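Local coordinates for protein oxidoreductase (Bordetella pertussis, PDB 3Q2K) that binds NADH and UDP-N-acetylglucosaminuronic acid and probably oxidises this nucleotide sugar in the biosynthesis of 2,3-diacetamido-2,3-dideoxy-D-mannuronic acid, at residues L158-K163 against H300-K305; D214-L219 against L247-G252. All coordinates share one frame; numbering follows the deposited sequence.

Contact 1: L158-K163 against H300-K305; sequences LQLVKK and HPDDDK
D302 O accepts the backbone N of K305 at 2.6 Å, closing a 3-10 turn whose first and last residues, D302 and K305, are the two that L160 touches. The carboxylate of D302 lies against one branch of this leucine, with OD2 3.3 Å from L160 CD2. The other branch turns to the end of the turn, where CD1 is 4.1 Å from K305 O. Both L160 and D302 hold CG beside the backbone N (chi1 -75° and -73°), and in this setting the two side chains meet slantwise, methyl against carboxylate. No hydrogen bond crosses between the segments. K163 brings its CB to the same OD2, but its amine folds back to Q159 OE1, 3.2 Å from NZ and on a lone pair of the amide oxygen. On the loop side, H300 ND1 accepts D302 N at 3.1 Å. This is peripheral packing, away from the ligand sites, of a helix on the loop between strand 290-296 and helix 306-315. L160 also packs on I291 and W294, while D303 OD1 forms a salt bridge with R169 and accepts a hydrogen bond from W294 NE1, placing turn and helix 156-166 beside strand 290-296, with helix 210-220 also touching the helix.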
ATOM      1  N   LEU C 158       8.788  40.017   6.146  1.00 34.00           N
ATOM      2  CA  LEU C 158       9.055  38.786   5.408  1.00 27.34           C
ATOM      3  C   LEU C 158      10.061  39.093   4.301  1.00 24.06           C
ATOM      4  O   LEU C 158      10.906  38.259   3.971  1.00 30.38           O
ATOM      5  CB  LEU C 158       7.759  38.194   4.843  1.00 32.15           C
ATOM      6  CG  LEU C 158       6.720  37.621   5.816  1.00 35.97           C
ATOM      7  CD1 LEU C 158       5.399  37.200   5.166  1.00 21.92           C
ATOM      8  CD2 LEU C 158       7.299  36.478   6.648  1.00 20.94           C
ATOM      9  N   GLN C 159      10.027  40.306   3.753  1.00 30.16           N
ATOM     10  CA  GLN C 159      11.115  40.733   2.875  1.00 31.89           C
ATOM     11  C   GLN C 159      12.501  40.606   3.498  1.00 32.44           C
ATOM     12  O   GLN C 159      13.438  40.103   2.879  1.00 26.30           O
ATOM     13  CB  GLN C 159      10.901  42.165   2.373  1.00 64.74           C
ATOM     14  CG  GLN C 159      10.044  42.260   1.117  1.00 25.56           C
ATOM     15  CD  GLN C 159      10.527  41.342   0.006  1.00 79.35           C
ATOM     16  OE1 GLN C 159      11.696  41.385  -0.376  1.00 56.74           O
ATOM     17  NE2 GLN C 159       9.644  40.491  -0.506  1.00 30.80           N
ATOM     18  N   LEU C 160      12.657  41.043   4.742  1.00 31.84           N
ATOM     19  CA  LEU C 160      13.956  40.874   5.397  1.00 16.87           C
ATOM     20  C   LEU C 160      14.326  39.402   5.560  1.00 24.93           C
ATOM     21  O   LEU C 160      15.485  39.001   5.467  1.00 39.03           O
ATOM     22  CB  LEU C 160      13.921  41.479   6.803  1.00 33.70           C
ATOM     23  CG  LEU C 160      13.965  42.992   7.011  1.00 38.16           C
ATOM     24  CD1 LEU C 160      13.766  43.284   8.494  1.00 32.78           C
ATOM     25  CD2 LEU C 160      15.330  43.467   6.563  1.00 40.97           C
ATOM     26  N   VAL C 161      13.356  38.563   5.894  1.00 29.34           N
ATOM     27  CA  VAL C 161      13.724  37.164   6.050  1.00 29.62           C
ATOM     28  C   VAL C 161      14.178  36.649   4.678  1.00 19.14           C
ATOM     29  O   VAL C 161      15.183  35.954   4.534  1.00 28.54           O
ATOM     30  CB  VAL C 161      12.481  36.448   6.615  1.00 35.28           C
ATOM     31  CG1 VAL C 161      12.563  34.948   6.427  1.00 28.69           C
ATOM     32  CG2 VAL C 161      12.346  36.781   8.091  1.00 25.79           C
ATOM     33  N   LYS C 162      13.430  37.010   3.641  1.00 23.57           N
ATOM     34  CA  LYS C 162      13.660  36.516   2.287  1.00 31.72           C
ATOM     35  C   LYS C 162      15.075  36.903   1.889  1.00 33.24           C
ATOM     36  O   LYS C 162      15.854  36.109   1.363  1.00 37.55           O
ATOM     37  CB  LYS C 162      12.667  37.221   1.362  1.00 20.86           C
ATOM     38  CG  LYS C 162      12.789  36.974  -0.130  1.00 33.27           C
ATOM     39  CD  LYS C 162      12.354  35.562  -0.467  1.00 44.20           C
ATOM     40  CE  LYS C 162      12.021  35.445  -1.941  1.00 48.68           C
ATOM     41  NZ  LYS C 162      12.386  34.047  -2.251  1.00 39.70           N
ATOM     42  N   LYS C 163      15.420  38.152   2.176  1.00 50.90           N
ATOM     43  CA  LYS C 163      16.768  38.612   1.893  1.00 44.35           C
ATOM     44  C   LYS C 163      17.820  37.773   2.614  1.00 41.65           C
ATOM     45  O   LYS C 163      18.824  37.386   2.020  1.00 32.64           O
ATOM     46  CB  LYS C 163      16.898  40.104   2.210  1.00 32.45           C
ATOM     47  CG  LYS C 163      16.647  40.966   0.992  1.00 51.77           C
ATOM     48  CD  LYS C 163      15.557  41.974   1.294  1.00 42.91           C
ATOM     49  CE  LYS C 163      15.249  42.817   0.064  1.00 34.40           C
ATOM     50  NZ  LYS C 163      13.947  43.534   0.174  1.00100.00           N
ATOM     51  N   HIS C 300      24.879  42.050   9.683  1.00 40.45           N
ATOM     52  CA  HIS C 300      24.444  42.538   8.382  1.00 43.33           C
ATOM     53  C   HIS C 300      23.657  43.811   8.676  1.00 36.29           C
ATOM     54  O   HIS C 300      22.994  43.909   9.709  1.00 74.89           O
ATOM     55  CB  HIS C 300      23.591  41.460   7.705  1.00 48.06           C
ATOM     56  CG  HIS C 300      23.156  41.807   6.315  1.00 19.93           C
ATOM     57  ND1 HIS C 300      22.151  42.714   6.050  1.00 83.80           N
ATOM     58  CD2 HIS C 300      23.646  41.431   5.110  1.00 68.20           C
ATOM     59  CE1 HIS C 300      22.018  42.855   4.743  1.00 57.06           C
ATOM     60  NE2 HIS C 300      22.912  42.084   4.149  1.00 41.82           N
ATOM     61  N   PRO C 301      23.773  44.830   7.813  1.00 47.07           N
ATOM     62  CA  PRO C 301      23.049  46.077   8.044  1.00 46.33           C
ATOM     63  C   PRO C 301      21.560  45.892   8.341  1.00 52.06           C
ATOM     64  O   PRO C 301      21.053  46.513   9.275  1.00 78.81           O
ATOM     65  CB  PRO C 301      23.219  46.810   6.712  1.00 52.21           C
ATOM     66  CG  PRO C 301      24.544  46.331   6.213  1.00 52.01           C
ATOM     67  CD  PRO C 301      24.627  44.884   6.615  1.00 45.46           C
ATOM     68  N   ASP C 302      20.862  45.058   7.576  1.00 33.61           N
ATOM     69  CA  ASP C 302      19.483  44.695   7.889  1.00 73.95           C
ATOM     70  C   ASP C 302      19.204  44.374   9.357  1.00 37.58           C
ATOM     71  O   ASP C 302      18.108  44.636   9.854  1.00 47.64           O
ATOM     72  CB  ASP C 302      19.006  43.540   7.004  1.00 60.17           C
ATOM     73  CG  ASP C 302      18.754  43.979   5.577  1.00 86.70           C
ATOM     74  OD1 ASP C 302      19.166  45.109   5.241  1.00 72.15           O
ATOM     75  OD2 ASP C 302      18.146  43.219   4.796  1.00 56.23           O
ATOM     76  N   ASP C 303      20.161  43.777  10.060  1.00 40.05           N
ATOM     77  CA  ASP C 303      20.043  43.645  11.512  1.00 47.28           C
ATOM     78  C   ASP C 303      19.486  44.896  12.183  1.00 56.82           C
ATOM     79  O   ASP C 303      18.739  44.803  13.155  1.00 53.33           O
ATOM     80  CB  ASP C 303      21.390  43.294  12.154  1.00 37.45           C
ATOM     81  CG  ASP C 303      21.928  41.957  11.679  1.00100.00           C
ATOM     82  OD1 ASP C 303      21.130  41.111  11.219  1.00 56.01           O
ATOM     83  OD2 ASP C 303      23.157  41.754  11.757  1.00 48.61           O
ATOM     84  N   ASP C 304      19.852  46.074  11.688  1.00 48.14           N
ATOM     85  CA  ASP C 304      19.323  47.292  12.292  1.00 88.74           C
ATOM     86  C   ASP C 304      17.950  47.712  11.783  1.00 72.52           C
ATOM     87  O   ASP C 304      17.463  48.774  12.166  1.00 56.99           O
ATOM     88  CB  ASP C 304      20.288  48.463  12.102  1.00 64.08           C
ATOM     89  CG  ASP C 304      21.682  48.145  12.601  1.00100.00           C
ATOM     90  OD1 ASP C 304      21.797  47.645  13.741  1.00 95.26           O
ATOM     91  OD2 ASP C 304      22.643  48.388  11.839  1.00100.00           O
ATOM     92  N   LYS C 305      17.303  46.909  10.945  1.00 43.81           N
ATOM     93  CA  LYS C 305      16.136  47.404  10.223  1.00 40.66           C
ATOM     94  C   LYS C 305      14.836  46.811  10.758  1.00 47.53           C
ATOM     95  O   LYS C 305      13.759  46.995  10.183  1.00 32.82           O
ATOM     96  CB  LYS C 305      16.268  47.062   8.736  1.00 40.30           C
ATOM     97  CG  LYS C 305      17.232  47.919   7.930  1.00 52.64           C
ATOM     98  CD  LYS C 305      16.863  47.865   6.449  1.00100.00           C
ATOM     99  CE  LYS C 305      18.058  48.057   5.522  1.00 87.76           C
ATOM    100  NZ  LYS C 305      19.077  48.985   6.095  1.00 90.86           N
TER

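Contact 2: D214-L219 against L247-G252; sequences DLLDWL and LRWRHG
Helix residues 214-219 meet L247 and W249 through L216, and its neighbours in the helix pack elsewhere. D214 pairs through OD2 with R153, and L215 packs against L158 of helix 156-166. L216 then carries the contact twice over, with its carbonyl and with its side chain. Its O accepts W249 NE1 at 3.1 Å, with an N-H...O angle of 155°. The oxygen lies near the plane of the indole, at its edge, whereas the donor stands 53° out of the carbonyl plane of L216. This buried N-H is thus satisfied by main chain, just where the helix opens into a wider pi-type turn at 216-219. The side chains of L216 and W249 cross at about a right angle. L216 CD2 reaches the six-membered ring of W249 at CZ2, 3.8 Å away, and at CH2, 4.0 Å away, while CB approaches CZ2 at a similar distance. The same CD2 touches L247 CD1 at 4.1 Å, so the leucine packs against two inward-facing residues of one strand. After W249 a type I turn leads to G252, and within it the H251 ring lays one face over W249 CB. The arrangement is helix-on-sheet packing in the C-terminal alpha/beta domain of the Gfo/Idh/MocA family, with the side chain of L216 about 10 Å from that of the NADH-binding H211. L247 packs on V226 and W249 on V223, both of strand 223-231, and L351 of helix 342-361 also covers L216, so that helix 210-220 rests on the mixed sheet beside helix 342-361.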
ATOM      1  N   ASP C 214       1.801  29.563   1.153  1.00 24.31           N
ATOM      2  CA  ASP C 214       2.599  30.240   0.132  1.00 22.65           C
ATOM      3  C   ASP C 214       4.028  30.475   0.606  1.00 23.61           C
ATOM      4  O   ASP C 214       4.959  30.365  -0.187  1.00 21.53           O
ATOM      5  CB  ASP C 214       1.988  31.588  -0.271  1.00 37.62           C
ATOM      6  CG  ASP C 214       2.761  32.282  -1.382  1.00 35.04           C
ATOM      7  OD1 ASP C 214       2.910  31.703  -2.479  1.00 30.61           O
ATOM      8  OD2 ASP C 214       3.234  33.420  -1.186  1.00 37.83           O
ATOM      9  N   LEU C 215       4.209  30.798   1.883  1.00 19.04           N
ATOM     10  CA  LEU C 215       5.542  31.022   2.438  1.00 34.69           C
ATOM     11  C   LEU C 215       6.473  29.813   2.405  1.00 18.73           C
ATOM     12  O   LEU C 215       7.688  29.991   2.367  1.00 25.07           O
ATOM     13  CB  LEU C 215       5.439  31.466   3.897  1.00 16.86           C
ATOM     14  CG  LEU C 215       4.487  32.634   4.158  1.00 36.49           C
ATOM     15  CD1 LEU C 215       4.648  33.091   5.607  1.00 26.48           C
ATOM     16  CD2 LEU C 215       4.871  33.780   3.228  1.00 37.81           C
ATOM     17  N   LEU C 216       5.910  28.606   2.450  1.00 25.43           N
ATOM     18  CA  LEU C 216       6.710  27.387   2.443  1.00 23.91           C
ATOM     19  C   LEU C 216       7.666  27.296   1.265  1.00 38.30           C
ATOM     20  O   LEU C 216       8.871  27.095   1.433  1.00 21.86           O
ATOM     21  CB  LEU C 216       5.848  26.131   2.545  1.00 30.80           C
ATOM     22  CG  LEU C 216       4.926  26.218   3.764  1.00 35.38           C
ATOM     23  CD1 LEU C 216       3.904  25.088   3.757  1.00 18.75           C
ATOM     24  CD2 LEU C 216       5.747  26.180   5.040  1.00 14.37           C
ATOM     25  N   ASP C 217       7.110  27.435   0.067  1.00 19.97           N
ATOM     26  CA  ASP C 217       7.947  27.374  -1.124  1.00 21.11           C
ATOM     27  C   ASP C 217       8.643  28.713  -1.379  1.00 36.27           C
ATOM     28  O   ASP C 217       9.852  28.754  -1.590  1.00 35.87           O
ATOM     29  CB  ASP C 217       7.130  27.010  -2.366  1.00 17.41           C
ATOM     30  CG  ASP C 217       8.006  26.934  -3.592  1.00 64.77           C
ATOM     31  OD1 ASP C 217       8.536  27.992  -3.991  1.00 79.64           O
ATOM     32  OD2 ASP C 217       8.193  25.813  -4.106  1.00 40.50           O
ATOM     33  N   TRP C 218       7.890  29.809  -1.397  1.00 15.47           N
ATOM     34  CA  TRP C 218       8.443  31.140  -1.613  1.00 36.32           C
ATOM     35  C   TRP C 218       9.658  31.448  -0.742  1.00 21.54           C
ATOM     36  O   TRP C 218      10.671  31.947  -1.233  1.00 31.47           O
ATOM     37  CB  TRP C 218       7.350  32.181  -1.370  1.00 21.76           C
ATOM     38  CG  TRP C 218       7.842  33.557  -1.673  1.00 25.88           C
ATOM     39  CD1 TRP C 218       8.266  34.023  -2.882  1.00 37.14           C
ATOM     40  CD2 TRP C 218       7.973  34.648  -0.751  1.00 71.46           C
ATOM     41  NE1 TRP C 218       8.664  35.330  -2.768  1.00 36.06           N
ATOM     42  CE2 TRP C 218       8.505  35.736  -1.471  1.00 49.84           C
ATOM     43  CE3 TRP C 218       7.686  34.812   0.608  1.00 54.54           C
ATOM     44  CZ2 TRP C 218       8.734  36.980  -0.887  1.00 37.94           C
ATOM     45  CZ3 TRP C 218       7.897  36.054   1.187  1.00 34.30           C
ATOM     46  CH2 TRP C 218       8.445  37.109   0.446  1.00 51.46           C
ATOM     47  N   LEU C 219       9.604  31.109   0.541  1.00 29.66           N
ATOM     48  CA  LEU C 219      10.689  31.514   1.428  1.00 30.88           C
ATOM     49  C   LEU C 219      11.792  30.469   1.517  1.00 22.78           C
ATOM     50  O   LEU C 219      12.982  30.787   1.435  1.00 30.69           O
ATOM     51  CB  LEU C 219      10.178  31.793   2.844  1.00 27.85           C
ATOM     52  CG  LEU C 219       9.606  33.188   3.099  1.00 25.67           C
ATOM     53  CD1 LEU C 219       9.118  33.295   4.539  1.00 48.63           C
ATOM     54  CD2 LEU C 219      10.672  34.239   2.854  1.00 25.78           C
ATOM     55  N   LEU C 247       5.995  18.463   6.815  1.00 21.76           N
ATOM     56  CA  LEU C 247       6.674  18.769   5.563  1.00 26.82           C
ATOM     57  C   LEU C 247       8.104  18.243   5.477  1.00 31.69           C
ATOM     58  O   LEU C 247       8.837  18.192   6.466  1.00 29.74           O
ATOM     59  CB  LEU C 247       6.741  20.292   5.411  1.00 38.66           C
ATOM     60  CG  LEU C 247       5.409  20.895   5.845  1.00 40.27           C
ATOM     61  CD1 LEU C 247       5.605  22.314   6.332  1.00 18.15           C
ATOM     62  CD2 LEU C 247       4.471  20.835   4.653  1.00 16.48           C
ATOM     63  N   ARG C 248       8.526  17.911   4.261  1.00 13.47           N
ATOM     64  CA  ARG C 248       9.962  17.777   4.015  1.00 27.79           C
ATOM     65  C   ARG C 248      10.396  18.541   2.769  1.00 34.36           C
ATOM     66  O   ARG C 248       9.731  18.435   1.742  1.00 18.44           O
ATOM     67  CB  ARG C 248      10.307  16.306   3.811  1.00 18.14           C
ATOM     68  CG  ARG C 248      11.743  16.126   3.308  1.00 22.64           C
ATOM     69  CD  ARG C 248      12.064  14.635   3.312  1.00 30.37           C
ATOM     70  NE  ARG C 248      12.683  14.243   4.576  1.00 70.52           N
ATOM     71  CZ  ARG C 248      12.593  13.051   5.158  1.00 86.97           C
ATOM     72  NH1 ARG C 248      13.209  12.836   6.313  1.00 39.41           N
ATOM     73  NH2 ARG C 248      11.893  12.065   4.615  1.00 32.41           N
ATOM     74  N   TRP C 249      11.496  19.286   2.810  1.00 23.45           N
ATOM     75  CA  TRP C 249      11.863  20.084   1.647  1.00 15.69           C
ATOM     76  C   TRP C 249      12.895  19.286   0.868  1.00 29.13           C
ATOM     77  O   TRP C 249      13.461  18.333   1.402  1.00 17.59           O
ATOM     78  CB  TRP C 249      12.494  21.415   2.082  1.00 20.21           C
ATOM     79  CG  TRP C 249      11.497  22.506   2.293  1.00 21.33           C
ATOM     80  CD1 TRP C 249      11.154  23.482   1.394  1.00 18.29           C
ATOM     81  CD2 TRP C 249      10.743  22.763   3.486  1.00 18.50           C
ATOM     82  NE1 TRP C 249      10.206  24.309   1.948  1.00 18.96           N
ATOM     83  CE2 TRP C 249       9.926  23.878   3.221  1.00 21.31           C
ATOM     84  CE3 TRP C 249      10.607  22.103   4.715  1.00 25.77           C
ATOM     85  CZ2 TRP C 249       9.020  24.368   4.161  1.00 17.42           C
ATOM     86  CZ3 TRP C 249       9.726  22.611   5.658  1.00 27.07           C
ATOM     87  CH2 TRP C 249       8.958  23.745   5.380  1.00 25.13           C
ATOM     88  N   ARG C 250      13.169  19.686  -0.369  1.00 14.49           N
ATOM     89  CA  ARG C 250      14.057  18.901  -1.235  1.00 14.38           C
ATOM     90  C   ARG C 250      15.483  19.056  -0.719  1.00 17.74           C
ATOM     91  O   ARG C 250      16.268  18.113  -0.781  1.00 20.09           O
ATOM     92  CB  ARG C 250      13.992  19.386  -2.696  1.00 11.10           C
ATOM     93  CG  ARG C 250      12.795  18.776  -3.414  1.00 20.76           C
ATOM     94  CD  ARG C 250      12.923  18.918  -4.918  1.00 21.54           C
ATOM     95  NE  ARG C 250      11.536  18.886  -5.369  1.00 34.10           N
ATOM     96  CZ  ARG C 250      10.866  17.743  -5.459  1.00 43.15           C
ATOM     97  NH1 ARG C 250       9.606  17.729  -5.868  1.00 33.97           N
ATOM     98  NH2 ARG C 250      11.492  16.603  -5.186  1.00 28.23           N
ATOM     99  N   HIS C 251      15.803  20.241  -0.208  1.00 12.19           N
ATOM    100  CA  HIS C 251      17.129  20.420   0.377  1.00 30.59           C
ATOM    101  C   HIS C 251      17.168  19.774   1.758  1.00 29.19           C
ATOM    102  O   HIS C 251      18.203  19.794   2.424  1.00 24.62           O
ATOM    103  CB  HIS C 251      17.530  21.901   0.411  1.00 12.47           C
ATOM    104  CG  HIS C 251      16.582  22.778   1.173  1.00 27.40           C
ATOM    105  ND1 HIS C 251      16.176  22.504   2.460  1.00 15.81           N
ATOM    106  CD2 HIS C 251      15.950  23.924   0.829  1.00 23.85           C
ATOM    107  CE1 HIS C 251      15.294  23.403   2.854  1.00  9.61           C
ATOM    108  NE2 HIS C 251      15.185  24.311   1.901  1.00 26.49           N
ATOM    109  N   GLY C 252      16.076  19.166   2.213  1.00 19.63           N
ATOM    110  CA  GLY C 252      16.246  18.380   3.444  1.00 18.15           C
ATOM    111  C   GLY C 252      15.678  18.976   4.722  1.00 29.81           C
ATOM    112  O   GLY C 252      15.485  18.243   5.686  1.00 15.59           O
TER

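Overall arrangement
From the N terminus, helix 156-166 comes first and meets its partner in contact 1 only at residues 300-305, across 136 intervening residues rich in strand. Contact 2 opens and closes wholly within that span: helix 210-220 is followed by strand 223-231, and residues 247-252 return to it after 27 residues. The shorter loop thus nests in the longer one without crossing it. The two helices adjoin directly, since K162 NZ probably bonds to W218 O at 2.9 Å and K162 CA lies 3.8 Å from L219 CD2. Together the contacts form a series, from the loop before helix 306-315, through both helices, to strand 242-249 of the C-terminal alpha/beta domain.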